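Local coordinates for cycloserine biosynthesis protein DcsG (PDB 6JIL) that catalyses the ATP- and magnesium-dependent cyclisation of O-ureido-D-serine to the antibiotic D-cycloserine, as a monomeric ligase of the ATP-grasp family, at residues F134-T139 against S170-Q175; P176-V181 against D256-A261; G141-D146 against H213-D218. All blocks are in the same frame, centred on the assembly; numbering follows the deposited sequence.

Contact 1. Residues F134-T139 against S170-Q175. With ADP (adenosine-5'-diphosphate), chain G.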
loop_
_atom_site.group_PDB
_atom_site.type_symbol
_atom_site.label_atom_id
_atom_site.label_comp_id
_atom_site.label_asym_id
_atom_site.label_seq_id
_atom_site.Cartn_x
_atom_site.Cartn_y
_atom_site.Cartn_z
ATOM N N PHE A 134 -7.169 -6.498 18.626
ATOM C CA PHE A 134 -7.600 -5.833 17.403
ATOM C C PHE A 134 -6.591 -4.766 17.037
ATOM O O PHE A 134 -5.716 -4.445 17.833
ATOM C CB PHE A 134 -8.994 -5.223 17.582
ATOM C CG PHE A 134 -9.084 -4.171 18.663
ATOM C CD1 PHE A 134 -9.202 -2.823 18.331
ATOM C CD2 PHE A 134 -9.121 -4.533 20.009
ATOM C CE1 PHE A 134 -9.362 -1.850 19.325
ATOM C CE2 PHE A 134 -9.280 -3.569 21.010
ATOM C CZ PHE A 134 -9.403 -2.225 20.667
ATOM N N VAL A 135 -6.696 -4.228 15.828
ATOM C CA VAL A 135 -5.762 -3.208 15.397
ATOM C C VAL A 135 -6.485 -1.958 14.949
ATOM O O VAL A 135 -7.566 -2.029 14.357
ATOM C CB VAL A 135 -4.888 -3.714 14.229
ATOM C CG1 VAL A 135 -3.879 -2.641 13.808
ATOM C CG2 VAL A 135 -4.173 -4.983 14.640
ATOM N N VAL A 136 -5.881 -0.811 15.249
ATOM C CA VAL A 136 -6.420 0.474 14.849
ATOM C C VAL A 136 -5.441 1.067 13.848
ATOM O O VAL A 136 -4.230 1.027 14.048
ATOM C CB VAL A 136 -6.553 1.451 16.041
ATOM C CG1 VAL A 136 -6.869 2.866 15.519
ATOM C CG2 VAL A 136 -7.650 0.968 16.997
ATOM N N LYS A 137 -5.963 1.619 12.764
ATOM C CA LYS A 137 -5.095 2.207 11.758
ATOM C C LYS A 137 -5.890 3.140 10.859
ATOM O O LYS A 137 -7.079 2.924 10.627
ATOM C CB LYS A 137 -4.471 1.109 10.893
ATOM C CG LYS A 137 -5.443 0.542 9.870
ATOM C CD LYS A 137 -4.836 -0.553 9.001
ATOM C CE LYS A 137 -4.716 -1.871 9.742
ATOM N NZ LYS A 137 -4.320 -2.984 8.827
ATOM N N PRO A 138 -5.241 4.200 10.356
ATOM C CA PRO A 138 -5.890 5.158 9.464
ATOM C C PRO A 138 -6.003 4.493 8.097
ATOM O O PRO A 138 -5.164 3.672 7.736
ATOM C CB PRO A 138 -4.914 6.324 9.453
ATOM C CG PRO A 138 -3.591 5.626 9.568
ATOM C CD PRO A 138 -3.861 4.617 10.656
ATOM N N THR A 139 -7.036 4.827 7.337
ATOM C CA THR A 139 -7.188 4.228 6.017
ATOM C C THR A 139 -6.187 4.839 5.049
ATOM O O THR A 139 -5.867 4.246 4.013
ATOM C CB THR A 139 -8.572 4.470 5.448
ATOM O OG1 THR A 139 -8.761 5.877 5.268
ATOM C CG2 THR A 139 -9.628 3.921 6.381
ATOM N N SER A 170 -9.339 11.736 8.987
ATOM C CA SER A 170 -9.026 10.484 8.307
ATOM C C SER A 170 -10.069 9.440 8.694
ATOM O O SER A 170 -10.655 9.514 9.773
ATOM C CB SER A 170 -7.652 9.953 8.743
ATOM O OG SER A 170 -6.592 10.828 8.409
ATOM N N HIS A 171 -10.314 8.478 7.810
ATOM C CA HIS A 171 -11.238 7.398 8.129
ATOM C C HIS A 171 -10.368 6.407 8.896
ATOM O O HIS A 171 -9.167 6.331 8.665
ATOM C CB HIS A 171 -11.781 6.734 6.865
ATOM C CG HIS A 171 -12.983 7.411 6.290
ATOM N ND1 HIS A 171 -12.933 8.663 5.717
ATOM C CD2 HIS A 171 -14.273 7.005 6.197
ATOM C CE1 HIS A 171 -14.138 8.999 5.292
ATOM N NE2 HIS A 171 -14.970 8.011 5.571
ATOM N N VAL A 172 -10.961 5.652 9.809
ATOM C CA VAL A 172 -10.200 4.691 10.598
ATOM C C VAL A 172 -10.699 3.283 10.373
ATOM O O VAL A 172 -11.903 3.043 10.293
ATOM C CB VAL A 172 -10.292 5.012 12.108
ATOM C CG1 VAL A 172 -9.531 3.972 12.922
ATOM C CG2 VAL A 172 -9.734 6.406 12.370
ATOM N N ILE A 173 -9.765 2.348 10.263
ATOM C CA ILE A 173 -10.117 0.956 10.063
ATOM C C ILE A 173 -9.843 0.149 11.320
ATOM O O ILE A 173 -8.803 0.302 11.952
ATOM C CB ILE A 173 -9.341 0.345 8.862
ATOM C CG1 ILE A 173 -10.024 0.752 7.556
ATOM C CG2 ILE A 173 -9.296 -1.170 8.964
ATOM C CD1 ILE A 173 -9.344 0.232 6.327
ATOM N N LEU A 174 -10.808 -0.688 11.688
ATOM C CA LEU A 174 -10.690 -1.560 12.850
ATOM C C LEU A 174 -10.653 -2.985 12.316
ATOM O O LEU A 174 -11.513 -3.372 11.528
ATOM C CB LEU A 174 -11.904 -1.400 13.775
ATOM C CG LEU A 174 -12.179 -0.019 14.378
ATOM C CD1 LEU A 174 -13.434 -0.075 15.243
ATOM C CD2 LEU A 174 -10.989 0.427 15.202
ATOM N N GLN A 175 -9.651 -3.758 12.720
ATOM C CA GLN A 175 -9.555 -5.146 12.273
ATOM C C GLN A 175 -9.148 -6.049 13.421
ATOM O O GLN A 175 -8.441 -5.632 14.335
ATOM C CB GLN A 175 -8.495 -5.329 11.174
ATOM C CG GLN A 175 -8.578 -4.406 9.987
ATOM C CD GLN A 175 -7.429 -4.625 9.015
ATOM O OE1 GLN A 175 -6.265 -4.669 9.411
ATOM N NE2 GLN A 175 -7.751 -4.756 7.735
HETATM P PB ADP G . 0.693 0.046 6.454
HETATM O O1B ADP G . 1.868 -1.041 6.255
HETATM O O2B ADP G . 0.246 0.577 5.094
HETATM O O3B ADP G . 1.239 1.212 7.307
HETATM P PA ADP G . -0.574 -2.211 7.382
HETATM O O1A ADP G . -1.906 -2.745 7.105
HETATM O O2A ADP G . 0.448 -2.913 6.388
HETATM O O3A ADP G . -0.621 -0.590 7.191
HETATM O "O5'" ADP G . -0.219 -2.524 8.920
HETATM C "C5'" ADP G . 1.185 -2.365 9.129
HETATM C "C4'" ADP G . 1.707 -3.592 9.888
HETATM O "O4'" ADP G . 0.915 -3.813 11.077
HETATM C "C3'" ADP G . 1.601 -4.852 9.037
HETATM O "O3'" ADP G . 2.771 -5.062 8.256
HETATM C "C2'" ADP G . 1.361 -5.951 10.074
HETATM O "O2'" ADP G . 2.591 -6.503 10.556
HETATM C "C1'" ADP G . 0.565 -5.227 11.184
HETATM N N9 ADP G . -0.903 -5.435 11.027
HETATM C C8 ADP G . -1.829 -4.519 10.591
HETATM N N7 ADP G . -3.027 -5.022 10.632
HETATM C C5 ADP G . -2.964 -6.289 11.091
HETATM C C6 ADP G . -3.927 -7.231 11.544
HETATM N N6 ADP G . -5.283 -7.004 11.356
HETATM N N1 ADP G . -3.499 -8.340 12.177
HETATM C C2 ADP G . -2.202 -8.572 12.391
HETATM N N3 ADP G . -1.265 -7.715 11.991
HETATM C C4 ADP G . -1.591 -6.579 11.348
HETATM O O HOH W 1 -8.880 8.760 5.594
#

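Contact 2. Residues P176-V181 against D256-A261. With ADP (adenosine-5'-diphosphate), chain G.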
loop_
_atom_site.group_PDB
_atom_site.type_symbol
_atom_site.label_atom_id
_atom_site.label_comp_id
_atom_site.label_asym_id
_atom_site.label_seq_id
_atom_site.Cartn_x
_atom_site.Cartn_y
_atom_site.Cartn_z
ATOM N N PRO A 176 -9.606 -7.303 13.395
ATOM C CA PRO A 176 -9.202 -8.187 14.482
ATOM C C PRO A 176 -7.730 -8.488 14.225
ATOM O O PRO A 176 -7.294 -8.484 13.076
ATOM C CB PRO A 176 -10.077 -9.414 14.270
ATOM C CG PRO A 176 -10.289 -9.425 12.782
ATOM C CD PRO A 176 -10.567 -7.967 12.499
ATOM N N TYR A 177 -6.961 -8.727 15.279
ATOM C CA TYR A 177 -5.553 -9.044 15.104
ATOM C C TYR A 177 -5.414 -10.478 14.597
ATOM O O TYR A 177 -5.844 -11.420 15.266
ATOM C CB TYR A 177 -4.792 -8.912 16.425
ATOM C CG TYR A 177 -3.305 -9.041 16.228
ATOM C CD1 TYR A 177 -2.550 -7.962 15.769
ATOM C CD2 TYR A 177 -2.659 -10.260 16.417
ATOM C CE1 TYR A 177 -1.190 -8.095 15.496
ATOM C CE2 TYR A 177 -1.296 -10.406 16.143
ATOM C CZ TYR A 177 -0.570 -9.321 15.679
ATOM O OH TYR A 177 0.765 -9.457 15.375
ATOM N N VAL A 178 -4.818 -10.637 13.416
ATOM C CA VAL A 178 -4.603 -11.953 12.814
ATOM C C VAL A 178 -3.442 -12.620 13.547
ATOM O O VAL A 178 -2.284 -12.243 13.379
ATOM C CB VAL A 178 -4.282 -11.819 11.305
ATOM C CG1 VAL A 178 -3.864 -13.169 10.722
ATOM C CG2 VAL A 178 -5.505 -11.281 10.572
ATOM N N GLU A 179 -3.776 -13.614 14.362
ATOM C CA GLU A 179 -2.814 -14.338 15.187
ATOM C C GLU A 179 -1.617 -14.980 14.496
ATOM O O GLU A 179 -0.538 -15.072 15.090
ATOM C CB GLU A 179 -3.550 -15.402 16.009
ATOM C CG GLU A 179 -4.704 -14.838 16.838
ATOM C CD GLU A 179 -5.304 -15.859 17.791
ATOM O OE1 GLU A 179 -5.724 -16.944 17.328
ATOM O OE2 GLU A 179 -5.360 -15.574 19.006
ATOM N N SER A 180 -1.784 -15.428 13.258
ATOM C CA SER A 180 -0.671 -16.065 12.564
ATOM C C SER A 180 0.465 -15.097 12.269
ATOM O O SER A 180 1.600 -15.515 12.099
ATOM C CB SER A 180 -1.135 -16.697 11.249
ATOM O OG SER A 180 -1.411 -15.707 10.273
ATOM N N VAL A 181 0.171 -13.806 12.216
ATOM C CA VAL A 181 1.205 -12.822 11.903
ATOM C C VAL A 181 2.349 -12.773 12.926
ATOM O O VAL A 181 3.479 -12.415 12.586
ATOM C CB VAL A 181 0.591 -11.408 11.734
ATOM C CG1 VAL A 181 1.671 -10.403 11.388
ATOM C CG2 VAL A 181 -0.449 -11.430 10.638
ATOM N N ASP A 256 -0.230 -7.634 -0.144
ATOM C CA ASP A 256 0.269 -8.238 1.084
ATOM C C ASP A 256 -0.752 -9.215 1.672
ATOM O O ASP A 256 -1.914 -8.866 1.908
ATOM C CB ASP A 256 0.636 -7.146 2.092
ATOM C CG ASP A 256 1.583 -6.102 1.497
ATOM O OD1 ASP A 256 2.458 -6.468 0.674
ATOM O OD2 ASP A 256 1.458 -4.912 1.857
ATOM N N LEU A 257 -0.296 -10.445 1.900
ATOM C CA LEU A 257 -1.141 -11.518 2.417
ATOM C C LEU A 257 -0.776 -12.014 3.799
ATOM O O LEU A 257 0.391 -12.021 4.175
ATOM C CB LEU A 257 -1.083 -12.715 1.468
ATOM C CG LEU A 257 -1.923 -12.731 0.195
ATOM C CD1 LEU A 257 -2.082 -11.340 -0.360
ATOM C CD2 LEU A 257 -1.263 -13.672 -0.807
ATOM N N VAL A 258 -1.791 -12.441 4.543
ATOM C CA VAL A 258 -1.601 -13.007 5.872
ATOM C C VAL A 258 -2.369 -14.322 5.916
ATOM O O VAL A 258 -3.295 -14.529 5.132
ATOM C CB VAL A 258 -2.098 -12.060 7.000
ATOM C CG1 VAL A 258 -1.211 -10.824 7.060
ATOM C CG2 VAL A 258 -3.554 -11.669 6.775
ATOM N N ARG A 259 -1.975 -15.211 6.821
ATOM C CA ARG A 259 -2.608 -16.524 6.951
ATOM C C ARG A 259 -3.769 -16.527 7.935
ATOM O O ARG A 259 -3.605 -16.164 9.093
ATOM C CB ARG A 259 -1.575 -17.566 7.411
ATOM C CG ARG A 259 -0.300 -17.607 6.575
ATOM C CD ARG A 259 0.751 -18.585 7.130
ATOM N NE ARG A 259 0.421 -19.993 6.903
ATOM C CZ ARG A 259 -0.346 -20.731 7.700
ATOM N NH1 ARG A 259 -0.877 -20.211 8.798
ATOM N NH2 ARG A 259 -0.589 -21.998 7.393
ATOM N N GLY A 260 -4.944 -16.939 7.474
ATOM C CA GLY A 260 -6.083 -17.004 8.372
ATOM C C GLY A 260 -5.941 -18.248 9.231
ATOM O O GLY A 260 -4.973 -18.991 9.081
ATOM N N ALA A 261 -6.878 -18.481 10.144
ATOM C CA ALA A 261 -6.814 -19.681 10.977
ATOM C C ALA A 261 -7.043 -20.851 10.024
ATOM O O ALA A 261 -6.489 -21.934 10.184
ATOM C CB ALA A 261 -7.900 -19.643 12.045
HETATM P PB ADP G . 0.693 0.046 6.454
HETATM O O1B ADP G . 1.868 -1.041 6.255
HETATM O O2B ADP G . 0.246 0.577 5.094
HETATM O O3B ADP G . 1.239 1.212 7.307
HETATM P PA ADP G . -0.574 -2.211 7.382
HETATM O O1A ADP G . -1.906 -2.745 7.105
HETATM O O2A ADP G . 0.448 -2.913 6.388
HETATM O O3A ADP G . -0.621 -0.590 7.191
HETATM O "O5'" ADP G . -0.219 -2.524 8.920
HETATM C "C5'" ADP G . 1.185 -2.365 9.129
HETATM C "C4'" ADP G . 1.707 -3.592 9.888
HETATM O "O4'" ADP G . 0.915 -3.813 11.077
HETATM C "C3'" ADP G . 1.601 -4.852 9.037
HETATM O "O3'" ADP G . 2.771 -5.062 8.256
HETATM C "C2'" ADP G . 1.361 -5.951 10.074
HETATM O "O2'" ADP G . 2.591 -6.503 10.556
HETATM C "C1'" ADP G . 0.565 -5.227 11.184
HETATM N N9 ADP G . -0.903 -5.435 11.027
HETATM C C8 ADP G . -1.829 -4.519 10.591
HETATM N N7 ADP G . -3.027 -5.022 10.632
HETATM C C5 ADP G . -2.964 -6.289 11.091
HETATM C C6 ADP G . -3.927 -7.231 11.544
HETATM N N6 ADP G . -5.283 -7.004 11.356
HETATM N N1 ADP G . -3.499 -8.340 12.177
HETATM C C2 ADP G . -2.202 -8.572 12.391
HETATM N N3 ADP G . -1.265 -7.715 11.991
HETATM C C4 ADP G . -1.591 -6.579 11.348
#

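Contact 3. Residues G141-D146 against H213-D218. With ADP (adenosine-5'-diphosphate), chain G.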
loop_
_atom_site.group_PDB
_atom_site.type_symbol
_atom_site.label_atom_id
_atom_site.label_comp_id
_atom_site.label_asym_id
_atom_site.label_seq_id
_atom_site.Cartn_x
_atom_site.Cartn_y
_atom_site.Cartn_z
ATOM N N GLY A 141 -2.637 5.755 5.197
ATOM C CA GLY A 141 -1.297 5.758 5.759
ATOM C C GLY A 141 -0.392 4.726 5.110
ATOM O O GLY A 141 -0.774 4.073 4.140
ATOM N N CYS A 142 0.818 4.597 5.646
ATOM C CA CYS A 142 1.804 3.632 5.164
ATOM C C CYS A 142 2.960 3.568 6.145
ATOM O O CYS A 142 3.039 4.359 7.093
ATOM C CB CYS A 142 2.348 4.024 3.779
ATOM S SG CYS A 142 3.432 5.497 3.728
ATOM N N TYR A 143 3.851 2.613 5.915
ATOM C CA TYR A 143 5.031 2.444 6.748
ATOM C C TYR A 143 4.699 2.370 8.240
ATOM O O TYR A 143 5.395 2.951 9.069
ATOM C CB TYR A 143 5.989 3.602 6.469
ATOM C CG TYR A 143 7.450 3.250 6.612
ATOM C CD1 TYR A 143 8.006 2.196 5.890
ATOM C CD2 TYR A 143 8.282 3.983 7.459
ATOM C CE1 TYR A 143 9.365 1.876 6.010
ATOM C CE2 TYR A 143 9.630 3.673 7.585
ATOM C CZ TYR A 143 10.166 2.618 6.858
ATOM O OH TYR A 143 11.502 2.317 6.989
ATOM N N SER A 144 3.629 1.652 8.569
ATOM C CA SER A 144 3.194 1.481 9.955
ATOM C C SER A 144 2.708 2.755 10.659
ATOM O O SER A 144 2.530 2.749 11.876
ATOM C CB SER A 144 4.322 0.861 10.786
ATOM O OG SER A 144 4.686 -0.423 10.299
ATOM N N LYS A 145 2.481 3.839 9.919
ATOM C CA LYS A 145 2.024 5.078 10.548
ATOM C C LYS A 145 0.714 4.964 11.340
ATOM O O LYS A 145 -0.302 4.487 10.834
ATOM C CB LYS A 145 1.867 6.189 9.513
ATOM C CG LYS A 145 1.599 7.536 10.166
ATOM C CD LYS A 145 1.394 8.647 9.162
ATOM C CE LYS A 145 1.347 9.979 9.876
ATOM N NZ LYS A 145 2.560 10.129 10.739
ATOM N N ASP A 146 0.755 5.429 12.583
ATOM C CA ASP A 146 -0.392 5.415 13.494
ATOM C C ASP A 146 -1.130 4.086 13.557
ATOM O O ASP A 146 -2.348 4.053 13.744
ATOM C CB ASP A 146 -1.373 6.538 13.143
ATOM C CG ASP A 146 -0.758 7.919 13.307
ATOM O OD1 ASP A 146 -0.194 8.197 14.379
ATOM O OD2 ASP A 146 -0.838 8.735 12.366
ATOM N N HIS A 213 7.030 -1.639 14.918
ATOM C CA HIS A 213 8.184 -1.576 14.036
ATOM C C HIS A 213 7.858 -0.969 12.688
ATOM O O HIS A 213 6.698 -0.770 12.332
ATOM C CB HIS A 213 8.790 -2.968 13.831
ATOM C CG HIS A 213 9.491 -3.497 15.042
ATOM N ND1 HIS A 213 9.127 -4.675 15.660
ATOM C CD2 HIS A 213 10.514 -2.987 15.769
ATOM C CE1 HIS A 213 9.896 -4.867 16.717
ATOM N NE2 HIS A 213 10.745 -3.858 16.806
ATOM N N VAL A 214 8.919 -0.681 11.952
ATOM C CA VAL A 214 8.837 -0.104 10.630
ATOM C C VAL A 214 9.593 -1.123 9.754
ATOM O O VAL A 214 10.686 -1.555 10.103
ATOM C CB VAL A 214 9.477 1.317 10.672
ATOM C CG1 VAL A 214 10.750 1.387 9.856
ATOM C CG2 VAL A 214 8.457 2.333 10.233
ATOM N N PRO A 215 9.000 -1.536 8.618
ATOM C CA PRO A 215 9.577 -2.516 7.684
ATOM C C PRO A 215 10.924 -2.214 7.036
ATOM O O PRO A 215 11.005 -2.012 5.827
ATOM C CB PRO A 215 8.472 -2.682 6.651
ATOM C CG PRO A 215 7.912 -1.317 6.578
ATOM C CD PRO A 215 7.784 -0.941 8.038
ATOM N N THR A 216 11.981 -2.206 7.841
ATOM C CA THR A 216 13.326 -1.956 7.341
ATOM C C THR A 216 13.875 -3.232 6.690
ATOM O O THR A 216 13.306 -4.309 6.853
ATOM C CB THR A 216 14.249 -1.510 8.484
ATOM O OG1 THR A 216 13.984 -2.308 9.646
ATOM C CG2 THR A 216 14.014 -0.045 8.813
ATOM N N LEU A 217 14.981 -3.113 5.962
ATOM C CA LEU A 217 15.578 -4.264 5.274
ATOM C C LEU A 217 15.772 -5.525 6.109
ATOM O O LEU A 217 15.590 -6.632 5.609
ATOM C CB LEU A 217 16.917 -3.871 4.638
ATOM C CG LEU A 217 16.748 -2.959 3.424
ATOM C CD1 LEU A 217 18.104 -2.571 2.853
ATOM C CD2 LEU A 217 15.909 -3.688 2.384
ATOM N N ASP A 218 16.143 -5.374 7.375
ATOM C CA ASP A 218 16.342 -6.546 8.214
ATOM C C ASP A 218 15.027 -7.277 8.493
ATOM O O ASP A 218 15.020 -8.425 8.943
ATOM C CB ASP A 218 17.043 -6.148 9.515
ATOM C CG ASP A 218 16.352 -5.013 10.232
ATOM O OD1 ASP A 218 15.955 -4.032 9.569
ATOM O OD2 ASP A 218 16.221 -5.098 11.467
HETATM P PB ADP G . 0.693 0.046 6.454
HETATM O O1B ADP G . 1.868 -1.041 6.255
HETATM O O2B ADP G . 0.246 0.577 5.094
HETATM O O3B ADP G . 1.239 1.212 7.307
HETATM P PA ADP G . -0.574 -2.211 7.382
HETATM O O1A ADP G . -1.906 -2.745 7.105
HETATM O O2A ADP G . 0.448 -2.913 6.388
HETATM O O3A ADP G . -0.621 -0.590 7.191
HETATM O "O5'" ADP G . -0.219 -2.524 8.920
HETATM C "C5'" ADP G . 1.185 -2.365 9.129
HETATM C "C4'" ADP G . 1.707 -3.592 9.888
HETATM O "O4'" ADP G . 0.915 -3.813 11.077
HETATM C "C3'" ADP G . 1.601 -4.852 9.037
HETATM O "O3'" ADP G . 2.771 -5.062 8.256
HETATM C "C2'" ADP G . 1.361 -5.951 10.074
HETATM O "O2'" ADP G . 2.591 -6.503 10.556
HETATM C "C1'" ADP G . 0.565 -5.227 11.184
HETATM N N9 ADP G . -0.903 -5.435 11.027
HETATM C C8 ADP G . -1.829 -4.519 10.591
HETATM N N7 ADP G . -3.027 -5.022 10.632
HETATM C C5 ADP G . -2.964 -6.289 11.091
HETATM C C6 ADP G . -3.927 -7.231 11.544
HETATM N N6 ADP G . -5.283 -7.004 11.356
HETATM N N1 ADP G . -3.499 -8.340 12.177
HETATM C C2 ADP G . -2.202 -8.572 12.391
HETATM N N3 ADP G . -1.265 -7.715 11.991
HETATM C C4 ADP G . -1.591 -6.579 11.348
HETATM O O HOH W 2 12.627 0.827 4.937
#

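Contact 1. Residues F134-T139 against S170-Q175
Lys-137 and Gln-175 rise from the same face of two neighbouring strands and slant across each other, their ends meeting at ADP. Lys-137 CG sits between the backbone N and the carbonyl carbon (chi1 77°), and a bend at chi3 swings NZ over to Gln-175 OE1, 2.6 Å away. The ammonium stands above the amide plane, 46° out of it, rather than on a lone pair. NZ also donates to ADP N7 and to ADP O1A, each at 3.0 Å, so three acceptors fix the lysine end. Gln-175 OE1 has a second donor in ADP N6 at 3.2 Å; two donors on OE1 set which end of the amide is the oxygen, and NE2 is hydrogen-bonded to Thr-108 OG1. A positive charge beside OE1 and O1A would probably polarise both. On the same side of the sheet Val-135 CG2 lies 3.8 Å from ADP C6, against a face of the adenine.

The backbones beneath are the two central strands of the four-stranded antiparallel sheet of the ATP-grasp fold, running at 159° to each other. Val-135 and Gln-175, like Lys-137 and Ile-173, are hydrogen-bonded pairs. Val-136 faces Leu-174 across a non-hydrogen-bonded pair, and these two point the same way, side by side, with CG2 of Val-136 3.8 Å from CD2 of Leu-174. Val-136 CG1 meets Val-172 CG1 on this apolar face, which helices 117-127 and 155-167 cover. Past the strand end, Thr-139 N donates to His-171 O, and its CG2 lies across Ile-173 CG1 at about a right angle. A water bridges Thr-139 OG1 and His-171 N, accepting from the latter at 2.7 Å.

Contact 2. Residues P176-V181 against D256-A261
The adenine-binding connection after strand 172-176 of the ATP-grasp fold packs here against the end of strand 252-259, with Ser-180 reaching Arg-259 and two valines of the connection touching Val-258. The turn from Val-178 to Val-181 is type I, closed by Val-181 N to Val-178 O. Ser-180 OG, placed between its own backbone N and carbonyl carbon (chi1 73°), donates to Arg-259 O in the carbonyl plane and on a lone pair, with an angle of 128° at the oxygen. The modelled length of 2.5 Å from Ser-180 OG to Arg-259 O is short, and its exact value is doubtful. Ser-180 CB lies at the edge of the Arg-259 guanidinium, near its plane. Nearer the nucleotide, Val-181 CG2 slants over Val-258 CG1 at 3.7 Å, and the same methyl is 3.8 Å from ADP C2. Val-178 CG1 rests against Arg-259 O at 3.4 Å and, more loosely, against Val-258 CG2.

The loop backbone reads the adenine edge: Val-178 N donates to ADP N1 at 2.9 Å, and ADP N6 donates to Pro-176 O at 3.0 Å. Tyr-177 presents one ring face to ADP C2, which sits above the rim of the ring, while its OH bonds Asp-182. An acceptor at N6 and a donor at N1 match the hydrogen-bonding edge of adenine, and the Ser-180 bond, whatever its exact length, ties the turn carrying that donor to the strand beside it.

Contact 3. Residues G141-D146 against H213-D218
Ser-144 OG lies beside its own backbone N and anti to the carbonyl carbon (chi1 -61°), the rotation that carries it to His-213 O. The bond is 2.9 Å long, in the carbonyl plane, with 152° at the acceptor. Ser-144 belongs to the phosphate-binding loop between strands 133-138 and 148-151, which probably corresponds to the glycine-rich loop of ATP-grasp enzymes. Here it forms a type I' turn from Cys-142 to Lys-145, with positive phi at both central residues and a closing bond from Lys-145 N to Cys-142 O. The turn directs Ser-144 N at ADP O3B, 2.7 Å away, although the angle of 135° at the hydrogen makes this bond bent. The same residue thus holds the beta-phosphate through its amide and residues 213-218 through its hydroxyl.

Tyr-143 leaves the turn with its ring beside Val-214 and Pro-215. Val-214 CG2 lies over one ring face, modelled too close for its exact spacing to carry weight. Pro-215 CG approaches obliquely, 3.6 Å from Tyr-143 CE1. Pro-215 is the centre of an inverse gamma turn, in which Thr-216 N donates to Val-214 O at 2.7 Å, and Pro-215 O accepts a hydrogen bond from NH2 of Arg-220, probably an active-site residue. At the phenol end a water lies 2.8 Å from Tyr-143 OH and donates weakly to Pro-215 O at 3.4 Å.

How the contacts relate
All three contacts belong to the ATP-grasp part of the chain and meet round one ADP, their centres 15 to 17 Å apart. Contact 1 belongs to the four-stranded antiparallel sheet; contact 2 continues directly from its second strand, then crosses to strand 252-259 of the five-stranded sheet, and Val-135 CG2 touches Tyr-177 CD1 at 3.6 Å. Contact 3, alternating along the chain with both others, joins the loop between strands 133-138 and 148-151 of the first sheet to the loop before strand 220-223 of the second. Contacts 2 and 3 stay about 9 Å apart at their nearest atoms: one serves the adenine end, the other the beta-phosphate. The nucleotide is thus held between the two sheets.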